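Long-range contacts in putative chromatin binding protein (Chaetomium thermophilum, PDB 6QP0), which probably binds and hydrolyses ATP through a P-loop NTPase domain, in support of tRNA modification by Elongator: residues A[5-10]-A[154-159]; A[164-169]-A[206-211]; A[108-113]-A[133-138]; A[119-124]-A[147-152]. All blocks are in the same frame, centred on the assembly; numbering follows the deposited sequence.

This chain is the N-terminal, nucleotide-binding P-loop NTPase part of Kti12. Contact 1 is its core: two central parallel strands joined by backbone hydrogen bonds, with mostly apolar side chains on the two faces. Contact 3 is also buried, and touches contact 1 through Asn133, but it joins helices by packing on an indole face. Contact 4 joins the turns that follow the C-terminal ends of the same two helices, 106-120 and 136-148; partly exposed, it relies on small residues, a proline and one weak hydrogen bond. Contact 2, its centre about 33 Å from that of contact 4, lies beside ADP, and there a buried tryptophan is combined with a salt bridge at its margin.

Contact 1: residues A[5-10]-A[154-159]; sequences IVVTGL and CVLQVG
Val6 and Thr8 each give both their backbone N-H and their carbonyl to strand 154-158, in the alternating pattern of adjacent parallel strands. Val6 N donates to Cys154 O at 2.9 Å and Val6 O accepts from Leu156 N at 2.7 Å. Next, Thr8 N reaches Leu156 O at 3.0 Å from well above the carbonyl plane, while Val158 N approaches Thr8 O nearly along the C=O axis, also at 3.0 Å. The intervening Ile5 and Val7 bond the other way, to Val127 and Leu129, so this central strand is satisfied on both flanks. Beta-branched residues suit such an extended chain: Thr8 turns CG2 onto Val155 CG1, 3.5 Å away, and directs OG1 (chi1 179°) to Tyr215 OH and the carbonyls of Leu132 and Asn133. Gln157 NE2 bonds to Glu217. At Gly9, where the chain enters the P-loop, a side chain would run into Val158 O. Ile5, Cys154 and Leu156 form one apolar face, Ile5 CG1 lying 3.9 Å from Cys154 SG; helix 237-250 covers all three, and helix 15-31 also packs on Ile5. Strands 125-130 and 228-231 flank the pair within the parallel sheet.

Contact 2: residues A[164-169]-A[206-211]; sequences KAREVN and SNWENL. With ADP (adenosine-5'-diphosphate), chain B.
Trp208 reaches from helix 205-213 to helix 162-174 and fills the space between helical segments running nearly antiparallel (165°), which stand beside the nucleotide site of the P-loop NTPase fold. A large flat side chain suits the 11.3 Å between the segment axes. The benzo end of the indole meets the other helix's backbone: CZ2 lies 3.3 Å from Arg166 N, and CH2 is 3.4 Å from Arg166 CB. Ala165 CB meets the ring edge in its plane, and its small size lets the indole come this close. At the pyrrole end Asn169 slides past, its OD1 3.3 Å from Trp208 CD1.

Arg166 then bends at chi3 (-76°), which places its guanidinium beside Glu209, with the CZ3 and CH2 corner of Trp208 over one guanidinium face, offset toward its rim, the planes 60° apart. The grip on Glu209 is side-on and nearly coplanar: Arg166 NE points straight at Glu209 OE1 over 2.9 Å, and Arg166 NH2 gives a longer bond to Glu209 OE2 at 3.3 Å. Each oxygen uses its syn lone pair; the pair of charges lies at the partly exposed margin of the contact.

A second shell fixes the buried groups. Trp208 NE1 donates to Ser12 OG, Tyr203 meets the indole edge-to-face, and Tyr203 N bonds to Asn169 OD1; Ser12 and Tyr203 both line the aluminium fluoride pocket. Helix 162-174 also touches the nucleotide itself, with Val168 CG1 3.5 Å from C4' of the ADP ribose and Val168 CG2 3.6 Å from its O4'.

Contact 3: residues A[108-113]-A[133-138]; sequences DARAAL and NYIKGW
With CG trans to the backbone N (chi1 168°), Trp138 swings its indole out of the first turn of helix 136-148 and under Arg110, whose CG sits beside its own backbone N (chi1 -64°) and starts the aliphatic chain across the ring. The helices belong to successive beta-alpha-beta crossovers of the P-loop NTPase fold, and the central element between them is a CH-pi contact: Arg110 CB stands over the six-membered ring of Trp138, 3.9 Å from its centroid. Further along, Arg110 CD covers the same indole, 3.6 Å from Trp138 CD2. The long methylene chain suits a buried ring while letting the charge travel on; beyond CD it bends, and NH1 passes Ile135 CD1 at 4.0 Å, with a long, weak ion pair to Glu106. Leu113 CB adds packing 3.8 Å from Trp138 CZ2. Ile135, at the N-cap, has no side-chain acceptor to offer, and Glu216 takes the N-H of Lys136 instead. Asn133, whose amide ND2 also bonds to Val7 O, ties the indole to the central sheet by accepting a hydrogen bond from Trp138 NE1 at its OD1. Replacing Trp138 with an alanine would probably open a gap beneath Arg110 and Leu113 and leave Asn133 OD1 without its indole donor. That bond is short, 2.7 Å from Trp138 NE1 to Asn133 OD1, and lies within the ring plane but above the plane of the amide carbonyl.

Contact 4: residues A[119-124]-A[147-152]; sequences RVLGPK and KNARTP
The pyrrolidine ring of Pro123 rests against two peptide carbonyls, its CD 3.3 Å from Ala149 O and its CG 3.6 Å from Arg150 O. No aromatic group takes part; the flat elements here are peptide units, and the compact proline can approach them closely. Gly122, before it, is fully extended, and a side chain there would crowd Pro123 CD. Its carbonyl receives a weak hydrogen bond, Thr151 OG1 to Gly122 O at 3.4 Å. Thr151 has OG1 trans to its backbone N (chi1 -171°), which sends the hydroxyl to Gly122 and turns CG2 onto Leu121 CD1, 3.9 Å away. Leu121 CG also meets Ala149 CB, at 4.1 Å, where the small methyl of Ala149 packs against the leucine branch point. In place of Thr151, an alanine would deprive Gly122 O of its weak donor and is likely to open a gap beside Leu121. Arg150 takes the positive phi of a Schellman motif, turning the chain out of its helix. The contact joins the turns that lead from the C-terminal ends of helices 106-120 and 136-148 into strands 125-130 and 153-158; Leu121 packs on Val127 of the first strand, and Pro152 bonds through its backbone to Leu4 of strand 4-9.

Contact 1: residues A[5-10]-A[154-159]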
loop_
_atom_site.group_PDB
_atom_site.type_symbol
_atom_site.label_atom_id
_atom_site.label_comp_id
_atom_site.label_asym_id
_atom_site.label_seq_id
_atom_site.Cartn_x
_atom_site.Cartn_y
_atom_site.Cartn_z
ATOM N N ILE A 5 -5.591 -4.805 -4.551
ATOM C CA ILE A 5 -5.667 -4.636 -3.106
ATOM C C ILE A 5 -4.751 -3.473 -2.753
ATOM O O ILE A 5 -3.521 -3.610 -2.789
ATOM C CB ILE A 5 -5.263 -5.909 -2.352
ATOM C CG1 ILE A 5 -6.231 -7.047 -2.685
ATOM C CG2 ILE A 5 -5.231 -5.647 -0.853
ATOM C CD1 ILE A 5 -5.728 -8.417 -2.282
ATOM N N VAL A 6 -5.344 -2.333 -2.417
ATOM C CA VAL A 6 -4.586 -1.127 -2.107
ATOM C C VAL A 6 -4.236 -1.159 -0.624
ATOM O O VAL A 6 -5.105 -0.995 0.235
ATOM C CB VAL A 6 -5.372 0.140 -2.462
ATOM C CG1 VAL A 6 -4.496 1.374 -2.277
ATOM C CG2 VAL A 6 -5.900 0.060 -3.884
ATOM N N VAL A 7 -2.963 -1.385 -0.325
ATOM C CA VAL A 7 -2.462 -1.232 1.034
ATOM C C VAL A 7 -2.232 0.249 1.301
ATOM O O VAL A 7 -1.888 1.020 0.398
ATOM C CB VAL A 7 -1.173 -2.051 1.237
ATOM C CG1 VAL A 7 -0.583 -1.785 2.613
ATOM C CG2 VAL A 7 -1.453 -3.532 1.045
ATOM N N THR A 8 -2.439 0.657 2.549
ATOM C CA THR A 8 -2.286 2.058 2.913
ATOM C C THR A 8 -1.968 2.151 4.398
ATOM O O THR A 8 -2.386 1.304 5.190
ATOM C CB THR A 8 -3.546 2.869 2.585
ATOM O OG1 THR A 8 -3.356 4.230 2.991
ATOM C CG2 THR A 8 -4.763 2.289 3.295
ATOM N N GLY A 9 -1.227 3.188 4.755
ATOM C CA GLY A 9 -0.844 3.381 6.136
ATOM C C GLY A 9 0.190 4.478 6.248
ATOM O O GLY A 9 0.628 5.063 5.254
ATOM N N LEU A 10 0.568 4.747 7.489
ATOM C CA LEU A 10 1.569 5.758 7.779
ATOM C C LEU A 10 2.954 5.234 7.432
ATOM O O LEU A 10 3.153 4.037 7.215
ATOM C CB LEU A 10 1.496 6.151 9.249
ATOM C CG LEU A 10 0.243 6.905 9.691
ATOM C CD1 LEU A 10 0.300 7.175 11.183
ATOM C CD2 LEU A 10 0.093 8.201 8.915
ATOM N N CYS A 154 -10.100 -2.998 -3.458
ATOM C CA CYS A 154 -10.370 -2.773 -2.046
ATOM C C CYS A 154 -9.184 -2.038 -1.438
ATOM O O CYS A 154 -8.147 -1.845 -2.080
ATOM C CB CYS A 154 -10.639 -4.087 -1.303
ATOM S SG CYS A 154 -9.191 -5.150 -1.060
ATOM N N VAL A 155 -9.353 -1.626 -0.184
ATOM C CA VAL A 155 -8.328 -0.906 0.558
ATOM C C VAL A 155 -8.046 -1.660 1.850
ATOM O O VAL A 155 -8.974 -2.119 2.528
ATOM C CB VAL A 155 -8.755 0.547 0.853
ATOM C CG1 VAL A 155 -7.671 1.270 1.636
ATOM C CG2 VAL A 155 -9.070 1.283 -0.444
ATOM N N LEU A 156 -6.764 -1.787 2.186
ATOM C CA LEU A 156 -6.324 -2.485 3.393
ATOM C C LEU A 156 -5.414 -1.548 4.180
ATOM O O LEU A 156 -4.248 -1.355 3.820
ATOM C CB LEU A 156 -5.608 -3.786 3.044
ATOM C CG LEU A 156 -4.845 -4.452 4.189
ATOM C CD1 LEU A 156 -5.767 -4.721 5.371
ATOM C CD2 LEU A 156 -4.189 -5.739 3.714
ATOM N N GLN A 157 -5.942 -0.974 5.258
ATOM C CA GLN A 157 -5.174 -0.065 6.095
ATOM C C GLN A 157 -4.424 -0.836 7.172
ATOM O O GLN A 157 -4.918 -1.838 7.700
ATOM C CB GLN A 157 -6.082 0.981 6.740
ATOM C CG GLN A 157 -5.328 2.094 7.450
ATOM C CD GLN A 157 -6.243 3.204 7.919
ATOM O OE1 GLN A 157 -7.464 3.051 7.935
ATOM N NE2 GLN A 157 -5.659 4.332 8.302
ATOM N N VAL A 158 -3.230 -0.357 7.498
ATOM C CA VAL A 158 -2.355 -1.009 8.460
ATOM C C VAL A 158 -1.787 0.058 9.379
ATOM O O VAL A 158 -1.611 1.216 8.987
ATOM C CB VAL A 158 -1.221 -1.795 7.763
ATOM C CG1 VAL A 158 -0.230 -2.336 8.783
ATOM C CG2 VAL A 158 -1.797 -2.927 6.923
ATOM N N GLY A 159 -1.502 -0.335 10.614
ATOM C CA GLY A 159 -0.901 0.583 11.555
ATOM C C GLY A 159 -1.042 0.154 12.996
ATOM O O GLY A 159 -2.131 -0.222 13.438
#

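Contact 2: residues A[164-169]-A[206-211]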
loop_
_atom_site.group_PDB
_atom_site.type_symbol
_atom_site.label_atom_id
_atom_site.label_comp_id
_atom_site.label_asym_id
_atom_site.label_seq_id
_atom_site.Cartn_x
_atom_site.Cartn_y
_atom_site.Cartn_z
ATOM N N LYS A 164 4.031 3.952 17.802
ATOM C CA LYS A 164 4.788 2.758 17.440
ATOM C C LYS A 164 5.426 2.907 16.065
ATOM O O LYS A 164 6.497 2.344 15.815
ATOM C CB LYS A 164 3.888 1.524 17.476
ATOM C CG LYS A 164 3.441 1.125 18.874
ATOM N N ALA A 165 4.787 3.657 15.165
ATOM C CA ALA A 165 5.385 3.911 13.860
ATOM C C ALA A 165 6.574 4.857 13.980
ATOM O O ALA A 165 7.616 4.635 13.353
ATOM C CB ALA A 165 4.338 4.481 12.905
ATOM N N ARG A 166 6.439 5.915 14.786
ATOM C CA ARG A 166 7.554 6.834 14.978
ATOM C C ARG A 166 8.748 6.119 15.598
ATOM O O ARG A 166 9.895 6.351 15.202
ATOM C CB ARG A 166 7.130 8.017 15.849
ATOM C CG ARG A 166 8.179 9.120 15.918
ATOM C CD ARG A 166 7.756 10.276 16.819
ATOM N NE ARG A 166 6.769 11.151 16.189
ATOM C CZ ARG A 166 5.467 11.154 16.465
ATOM N NH1 ARG A 166 4.961 10.327 17.371
ATOM N NH2 ARG A 166 4.664 11.997 15.830
ATOM N N GLU A 167 8.498 5.238 16.572
ATOM C CA GLU A 167 9.586 4.477 17.175
ATOM C C GLU A 167 10.364 3.702 16.120
ATOM O O GLU A 167 11.600 3.693 16.132
ATOM C CB GLU A 167 9.038 3.525 18.238
ATOM N N VAL A 168 9.657 3.052 15.192
ATOM C CA VAL A 168 10.324 2.255 14.168
ATOM C C VAL A 168 11.298 3.115 13.370
ATOM O O VAL A 168 12.473 2.764 13.206
ATOM C CB VAL A 168 9.284 1.590 13.248
ATOM C CG1 VAL A 168 9.965 0.972 12.033
ATOM C CG2 VAL A 168 8.498 0.543 14.015
ATOM N N ASN A 169 10.822 4.250 12.852
ATOM C CA ASN A 169 11.675 5.094 12.025
ATOM C C ASN A 169 12.916 5.549 12.783
ATOM O O ASN A 169 13.965 5.782 12.170
ATOM C CB ASN A 169 10.887 6.304 11.522
ATOM C CG ASN A 169 11.571 7.001 10.363
ATOM O OD1 ASN A 169 11.478 6.560 9.217
ATOM N ND2 ASN A 169 12.260 8.097 10.655
ATOM N N SER A 206 12.178 14.868 9.157
ATOM C CA SER A 206 11.338 15.905 8.560
ATOM C C SER A 206 10.323 15.298 7.598
ATOM O O SER A 206 9.123 15.591 7.676
ATOM C CB SER A 206 12.213 16.934 7.839
ATOM O OG SER A 206 11.440 17.965 7.245
ATOM N N ASN A 207 10.786 14.444 6.682
ATOM C CA ASN A 207 9.881 13.814 5.729
ATOM C C ASN A 207 8.862 12.926 6.433
ATOM O O ASN A 207 7.711 12.817 5.992
ATOM C CB ASN A 207 10.673 12.993 4.711
ATOM C CG ASN A 207 9.786 12.382 3.638
ATOM O OD1 ASN A 207 8.796 12.982 3.224
ATOM N ND2 ASN A 207 10.135 11.182 3.192
ATOM N N TRP A 208 9.271 12.270 7.524
ATOM C CA TRP A 208 8.384 11.343 8.221
ATOM C C TRP A 208 7.228 12.082 8.884
ATOM O O TRP A 208 6.061 11.711 8.709
ATOM C CB TRP A 208 9.183 10.545 9.255
ATOM C CG TRP A 208 8.460 9.363 9.817
ATOM C CD1 TRP A 208 8.582 8.068 9.420
ATOM C CD2 TRP A 208 7.506 9.369 10.884
ATOM N NE1 TRP A 208 7.762 7.263 10.172
ATOM C CE2 TRP A 208 7.089 8.038 11.076
ATOM C CE3 TRP A 208 6.963 10.369 11.694
ATOM C CZ2 TRP A 208 6.155 7.682 12.042
ATOM C CZ3 TRP A 208 6.038 10.014 12.651
ATOM C CH2 TRP A 208 5.642 8.682 12.818
ATOM N N GLU A 209 7.530 13.138 9.646
ATOM C CA GLU A 209 6.484 13.862 10.358
ATOM C C GLU A 209 5.471 14.461 9.389
ATOM O O GLU A 209 4.257 14.301 9.562
ATOM C CB GLU A 209 7.093 14.961 11.232
ATOM C CG GLU A 209 7.959 14.462 12.381
ATOM C CD GLU A 209 7.198 13.582 13.354
ATOM O OE1 GLU A 209 7.846 12.949 14.217
ATOM O OE2 GLU A 209 5.956 13.523 13.258
ATOM N N ASN A 210 5.953 15.169 8.362
ATOM C CA ASN A 210 5.042 15.809 7.420
ATOM C C ASN A 210 4.180 14.788 6.688
ATOM O O ASN A 210 3.036 15.091 6.327
ATOM C CB ASN A 210 5.834 16.656 6.419
ATOM C CG ASN A 210 6.711 17.694 7.096
ATOM O OD1 ASN A 210 7.900 17.812 6.801
ATOM N ND2 ASN A 210 6.126 18.447 8.019
ATOM N N LEU A 211 4.698 13.574 6.463
ATOM C CA LEU A 211 3.901 12.533 5.821
ATOM C C LEU A 211 2.704 12.147 6.684
ATOM O O LEU A 211 1.572 12.068 6.194
ATOM C CB LEU A 211 4.764 11.304 5.530
ATOM C CG LEU A 211 5.257 11.134 4.094
ATOM C CD1 LEU A 211 6.190 9.940 4.000
ATOM C CD2 LEU A 211 4.092 10.979 3.125
HETATM P PB ADP B . 6.597 -0.060 6.287
HETATM O O1B ADP B . 7.286 -0.779 5.147
HETATM O O2B ADP B . 7.116 1.346 6.389
HETATM O O3B ADP B . 5.108 -0.019 6.044
HETATM P PA ADP B . 7.409 -2.397 7.863
HETATM O O1A ADP B . 8.732 -2.566 7.156
HETATM O O2A ADP B . 6.377 -3.329 7.267
HETATM O O3A ADP B . 6.909 -0.829 7.720
HETATM O "O5'" ADP B . 7.613 -2.716 9.479
HETATM C "C5'" ADP B . 8.290 -1.749 10.258
HETATM C "C4'" ADP B . 8.846 -2.333 11.395
HETATM O "O4'" ADP B . 7.778 -2.567 12.436
HETATM C "C3'" ADP B . 9.453 -3.779 11.063
HETATM O "O3'" ADP B . 10.696 -4.013 11.871
HETATM C "C2'" ADP B . 8.573 -4.588 11.386
HETATM O "O2'" ADP B . 9.201 -5.811 11.938
HETATM C "C1'" ADP B . 7.636 -3.859 12.548
HETATM N N9 ADP B . 6.273 -4.199 12.320
HETATM C C8 ADP B . 5.435 -3.944 11.317
HETATM N N7 ADP B . 4.266 -4.515 11.628
HETATM C C5 ADP B . 4.401 -5.115 12.823
HETATM C C6 ADP B . 3.517 -5.838 13.595
HETATM N N6 ADP B . 2.184 -6.400 13.785
HETATM N N1 ADP B . 3.898 -6.336 14.758
HETATM C C2 ADP B . 5.164 -6.139 15.196
HETATM N N3 ADP B . 6.040 -5.430 14.443
HETATM C C4 ADP B . 5.649 -4.922 13.258
#

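Contact 3: residues A[108-113]-A[133-138]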
loop_
_atom_site.group_PDB
_atom_site.type_symbol
_atom_site.label_atom_id
_atom_site.label_comp_id
_atom_site.label_asym_id
_atom_site.label_seq_id
_atom_site.Cartn_x
_atom_site.Cartn_y
_atom_site.Cartn_z
ATOM N N ASP A 108 5.465 11.829 -9.974
ATOM C CA ASP A 108 6.096 10.819 -10.816
ATOM C C ASP A 108 6.098 9.452 -10.141
ATOM O O ASP A 108 6.009 8.425 -10.823
ATOM C CB ASP A 108 7.526 11.237 -11.161
ATOM C CG ASP A 108 7.581 12.488 -12.021
ATOM O OD1 ASP A 108 6.704 12.661 -12.894
ATOM O OD2 ASP A 108 8.509 13.301 -11.825
ATOM N N ALA A 109 6.206 9.415 -8.809
ATOM C CA ALA A 109 6.108 8.145 -8.099
ATOM C C ALA A 109 4.745 7.502 -8.323
ATOM O O ALA A 109 4.651 6.292 -8.556
ATOM C CB ALA A 109 6.361 8.352 -6.606
ATOM N N ARG A 110 3.675 8.299 -8.254
ATOM C CA ARG A 110 2.344 7.769 -8.522
ATOM C C ARG A 110 2.221 7.316 -9.972
ATOM O O ARG A 110 1.566 6.307 -10.260
ATOM C CB ARG A 110 1.285 8.819 -8.185
ATOM C CG ARG A 110 1.241 9.191 -6.703
ATOM C CD ARG A 110 -0.019 9.958 -6.342
ATOM N NE ARG A 110 -0.117 11.239 -7.035
ATOM C CZ ARG A 110 0.506 12.350 -6.653
ATOM N NH1 ARG A 110 1.289 12.347 -5.583
ATOM N NH2 ARG A 110 0.352 13.469 -7.349
ATOM N N ALA A 111 2.845 8.046 -10.896
ATOM C CA ALA A 111 2.885 7.598 -12.284
ATOM C C ALA A 111 3.541 6.226 -12.386
ATOM O O ALA A 111 3.008 5.315 -13.029
ATOM C CB ALA A 111 3.626 8.622 -13.143
ATOM N N ALA A 112 4.698 6.058 -11.740
ATOM C CA ALA A 112 5.388 4.774 -11.767
ATOM C C ALA A 112 4.512 3.672 -11.188
ATOM O O ALA A 112 4.379 2.592 -11.778
ATOM C CB ALA A 112 6.706 4.872 -10.997
ATOM N N LEU A 113 3.905 3.928 -10.027
ATOM C CA LEU A 113 3.021 2.941 -9.416
ATOM C C LEU A 113 1.853 2.618 -10.338
ATOM O O LEU A 113 1.521 1.447 -10.554
ATOM C CB LEU A 113 2.516 3.458 -8.068
ATOM C CG LEU A 113 3.553 3.619 -6.955
ATOM C CD1 LEU A 113 3.013 4.509 -5.846
ATOM C CD2 LEU A 113 3.960 2.265 -6.396
ATOM N N ASN A 133 0.103 5.232 -0.288
ATOM C CA ASN A 133 -1.214 5.379 -0.908
ATOM C C ASN A 133 -2.143 6.202 -0.020
ATOM O O ASN A 133 -3.284 5.829 0.257
ATOM C CB ASN A 133 -1.819 4.007 -1.214
ATOM C CG ASN A 133 -0.993 3.214 -2.215
ATOM O OD1 ASN A 133 -0.373 3.783 -3.114
ATOM N ND2 ASN A 133 -0.981 1.893 -2.064
ATOM N N TYR A 134 -1.637 7.354 0.416
ATOM C CA TYR A 134 -2.240 8.111 1.502
ATOM C C TYR A 134 -3.169 9.224 1.040
ATOM O O TYR A 134 -3.701 9.952 1.886
ATOM C CB TYR A 134 -1.140 8.711 2.386
ATOM C CG TYR A 134 -0.361 9.825 1.720
ATOM C CD1 TYR A 134 0.755 9.553 0.939
ATOM C CD2 TYR A 134 -0.743 11.151 1.875
ATOM C CE1 TYR A 134 1.466 10.571 0.330
ATOM C CE2 TYR A 134 -0.041 12.172 1.273
ATOM C CZ TYR A 134 1.062 11.879 0.501
ATOM O OH TYR A 134 1.759 12.903 -0.095
ATOM N N ILE A 135 -3.379 9.383 -0.262
ATOM C CA ILE A 135 -4.205 10.461 -0.796
ATOM C C ILE A 135 -5.494 9.862 -1.336
ATOM O O ILE A 135 -5.463 8.882 -2.091
ATOM C CB ILE A 135 -3.466 11.256 -1.886
ATOM C CG1 ILE A 135 -2.099 11.719 -1.374
ATOM C CG2 ILE A 135 -4.303 12.452 -2.321
ATOM C CD1 ILE A 135 -1.223 12.348 -2.437
ATOM N N LYS A 136 -6.629 10.451 -0.948
ATOM C CA LYS A 136 -7.919 9.975 -1.434
ATOM C C LYS A 136 -7.993 10.050 -2.954
ATOM O O LYS A 136 -8.480 9.119 -3.606
ATOM C CB LYS A 136 -9.050 10.786 -0.800
ATOM C CG LYS A 136 -9.188 10.578 0.699
ATOM C CD LYS A 136 -10.260 11.474 1.298
ATOM C CE LYS A 136 -10.352 11.290 2.809
ATOM N NZ LYS A 136 -11.405 12.150 3.421
ATOM N N GLY A 137 -7.520 11.153 -3.536
ATOM C CA GLY A 137 -7.500 11.257 -4.985
ATOM C C GLY A 137 -6.699 10.143 -5.631
ATOM O O GLY A 137 -7.149 9.510 -6.589
ATOM N N TRP A 138 -5.495 9.890 -5.113
ATOM C CA TRP A 138 -4.684 8.795 -5.635
ATOM C C TRP A 138 -5.409 7.465 -5.477
ATOM O O TRP A 138 -5.475 6.664 -6.418
ATOM C CB TRP A 138 -3.327 8.774 -4.931
ATOM C CG TRP A 138 -2.526 7.536 -5.176
ATOM C CD1 TRP A 138 -2.056 6.671 -4.235
ATOM C CD2 TRP A 138 -2.104 7.018 -6.444
ATOM N NE1 TRP A 138 -1.362 5.649 -4.834
ATOM C CE2 TRP A 138 -1.377 5.838 -6.190
ATOM C CE3 TRP A 138 -2.266 7.439 -7.767
ATOM C CZ2 TRP A 138 -0.816 5.073 -7.209
ATOM C CZ3 TRP A 138 -1.707 6.678 -8.778
ATOM C CH2 TRP A 138 -0.991 5.509 -8.494
#

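Contact 4: residues A[119-124]-A[147-152]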
loop_
_atom_site.group_PDB
_atom_site.type_symbol
_atom_site.label_atom_id
_atom_site.label_comp_id
_atom_site.label_asym_id
_atom_site.label_seq_id
_atom_site.Cartn_x
_atom_site.Cartn_y
_atom_site.Cartn_z
ATOM N N ARG A 119 0.147 -2.773 -15.946
ATOM C CA ARG A 119 0.807 -3.799 -16.742
ATOM C C ARG A 119 0.398 -5.211 -16.343
ATOM O O ARG A 119 0.500 -6.123 -17.171
ATOM C CB ARG A 119 2.327 -3.656 -16.621
ATOM C CG ARG A 119 2.889 -2.420 -17.309
ATOM C CD ARG A 119 4.270 -2.059 -16.778
ATOM N NE ARG A 119 4.754 -0.799 -17.336
ATOM C CZ ARG A 119 5.687 -0.036 -16.775
ATOM N NH1 ARG A 119 6.241 -0.397 -15.625
ATOM N NH2 ARG A 119 6.059 1.094 -17.360
ATOM N N VAL A 120 -0.063 -5.415 -15.109
ATOM C CA VAL A 120 -0.351 -6.756 -14.616
ATOM C C VAL A 120 -1.803 -6.878 -14.172
ATOM O O VAL A 120 -2.418 -7.938 -14.321
ATOM C CB VAL A 120 0.596 -7.132 -13.459
ATOM C CG1 VAL A 120 2.012 -7.310 -13.971
ATOM C CG2 VAL A 120 0.551 -6.071 -12.361
ATOM N N LEU A 121 -2.362 -5.798 -13.628
ATOM C CA LEU A 121 -3.690 -5.871 -13.029
ATOM C C LEU A 121 -4.723 -6.309 -14.059
ATOM O O LEU A 121 -4.770 -5.785 -15.177
ATOM C CB LEU A 121 -4.080 -4.517 -12.434
ATOM C CG LEU A 121 -5.467 -4.440 -11.791
ATOM C CD1 LEU A 121 -5.580 -5.394 -10.607
ATOM C CD2 LEU A 121 -5.781 -3.014 -11.363
ATOM N N GLY A 122 -5.555 -7.273 -13.672
ATOM C CA GLY A 122 -6.611 -7.768 -14.521
ATOM C C GLY A 122 -7.576 -8.654 -13.761
ATOM O O GLY A 122 -7.386 -8.943 -12.575
ATOM N N PRO A 123 -8.639 -9.103 -14.433
ATOM C CA PRO A 123 -9.613 -9.973 -13.754
ATOM C C PRO A 123 -9.000 -11.223 -13.149
ATOM O O PRO A 123 -9.464 -11.679 -12.094
ATOM C CB PRO A 123 -10.609 -10.318 -14.872
ATOM C CG PRO A 123 -10.512 -9.178 -15.827
ATOM C CD PRO A 123 -9.068 -8.745 -15.798
ATOM N N LYS A 124 -7.977 -11.796 -13.779
ATOM C CA LYS A 124 -7.347 -13.016 -13.295
ATOM C C LYS A 124 -6.020 -12.754 -12.593
ATOM O O LYS A 124 -5.290 -13.705 -12.295
ATOM C CB LYS A 124 -7.133 -13.992 -14.456
ATOM C CG LYS A 124 -8.398 -14.319 -15.239
ATOM N N LYS A 147 -11.439 -0.497 -12.029
ATOM C CA LYS A 147 -12.669 -0.436 -12.810
ATOM C C LYS A 147 -12.380 -0.629 -14.294
ATOM O O LYS A 147 -13.074 -1.384 -14.983
ATOM C CB LYS A 147 -13.379 0.897 -12.562
ATOM C CG LYS A 147 -14.552 1.174 -13.494
ATOM C CD LYS A 147 -15.208 2.521 -13.199
ATOM C CE LYS A 147 -15.938 2.519 -11.861
ATOM N NZ LYS A 147 -16.711 3.776 -11.649
ATOM N N ASN A 148 -11.348 0.052 -14.807
ATOM C CA ASN A 148 -10.996 -0.085 -16.216
ATOM C C ASN A 148 -10.424 -1.462 -16.522
ATOM O O ASN A 148 -10.547 -1.944 -17.654
ATOM C CB ASN A 148 -10.006 1.008 -16.612
ATOM C CG ASN A 148 -10.690 2.327 -16.905
ATOM O OD1 ASN A 148 -11.644 2.381 -17.682
ATOM N ND2 ASN A 148 -10.214 3.397 -16.277
ATOM N N ALA A 149 -9.799 -2.106 -15.538
ATOM C CA ALA A 149 -9.360 -3.486 -15.685
ATOM C C ALA A 149 -10.491 -4.484 -15.476
ATOM O O ALA A 149 -10.256 -5.693 -15.577
ATOM C CB ALA A 149 -8.222 -3.783 -14.706
ATOM N N ARG A 150 -11.704 -4.009 -15.184
ATOM C CA ARG A 150 -12.868 -4.877 -14.999
ATOM C C ARG A 150 -12.611 -5.911 -13.903
ATOM O O ARG A 150 -12.897 -7.099 -14.054
ATOM C CB ARG A 150 -13.250 -5.553 -16.319
ATOM C CG ARG A 150 -13.552 -4.565 -17.434
ATOM C CD ARG A 150 -13.844 -5.260 -18.750
ATOM N NE ARG A 150 -14.078 -4.294 -19.820
ATOM C CZ ARG A 150 -13.117 -3.614 -20.441
ATOM N NH1 ARG A 150 -11.847 -3.785 -20.098
ATOM N NH2 ARG A 150 -13.426 -2.756 -21.404
ATOM N N THR A 151 -12.073 -5.440 -12.784
ATOM C CA THR A 151 -11.725 -6.294 -11.657
ATOM C C THR A 151 -11.991 -5.547 -10.364
ATOM O O THR A 151 -11.919 -4.310 -10.330
ATOM C CB THR A 151 -10.251 -6.727 -11.725
ATOM O OG1 THR A 151 -9.998 -7.727 -10.732
ATOM C CG2 THR A 151 -9.327 -5.536 -11.500
ATOM N N PRO A 152 -12.306 -6.256 -9.278
ATOM C CA PRO A 152 -12.628 -5.573 -8.023
ATOM C C PRO A 152 -11.405 -4.919 -7.398
ATOM O O PRO A 152 -10.260 -5.304 -7.646
ATOM C CB PRO A 152 -13.169 -6.694 -7.122
ATOM C CG PRO A 152 -13.424 -7.860 -8.033
ATOM C CD PRO A 152 -12.446 -7.719 -9.155
#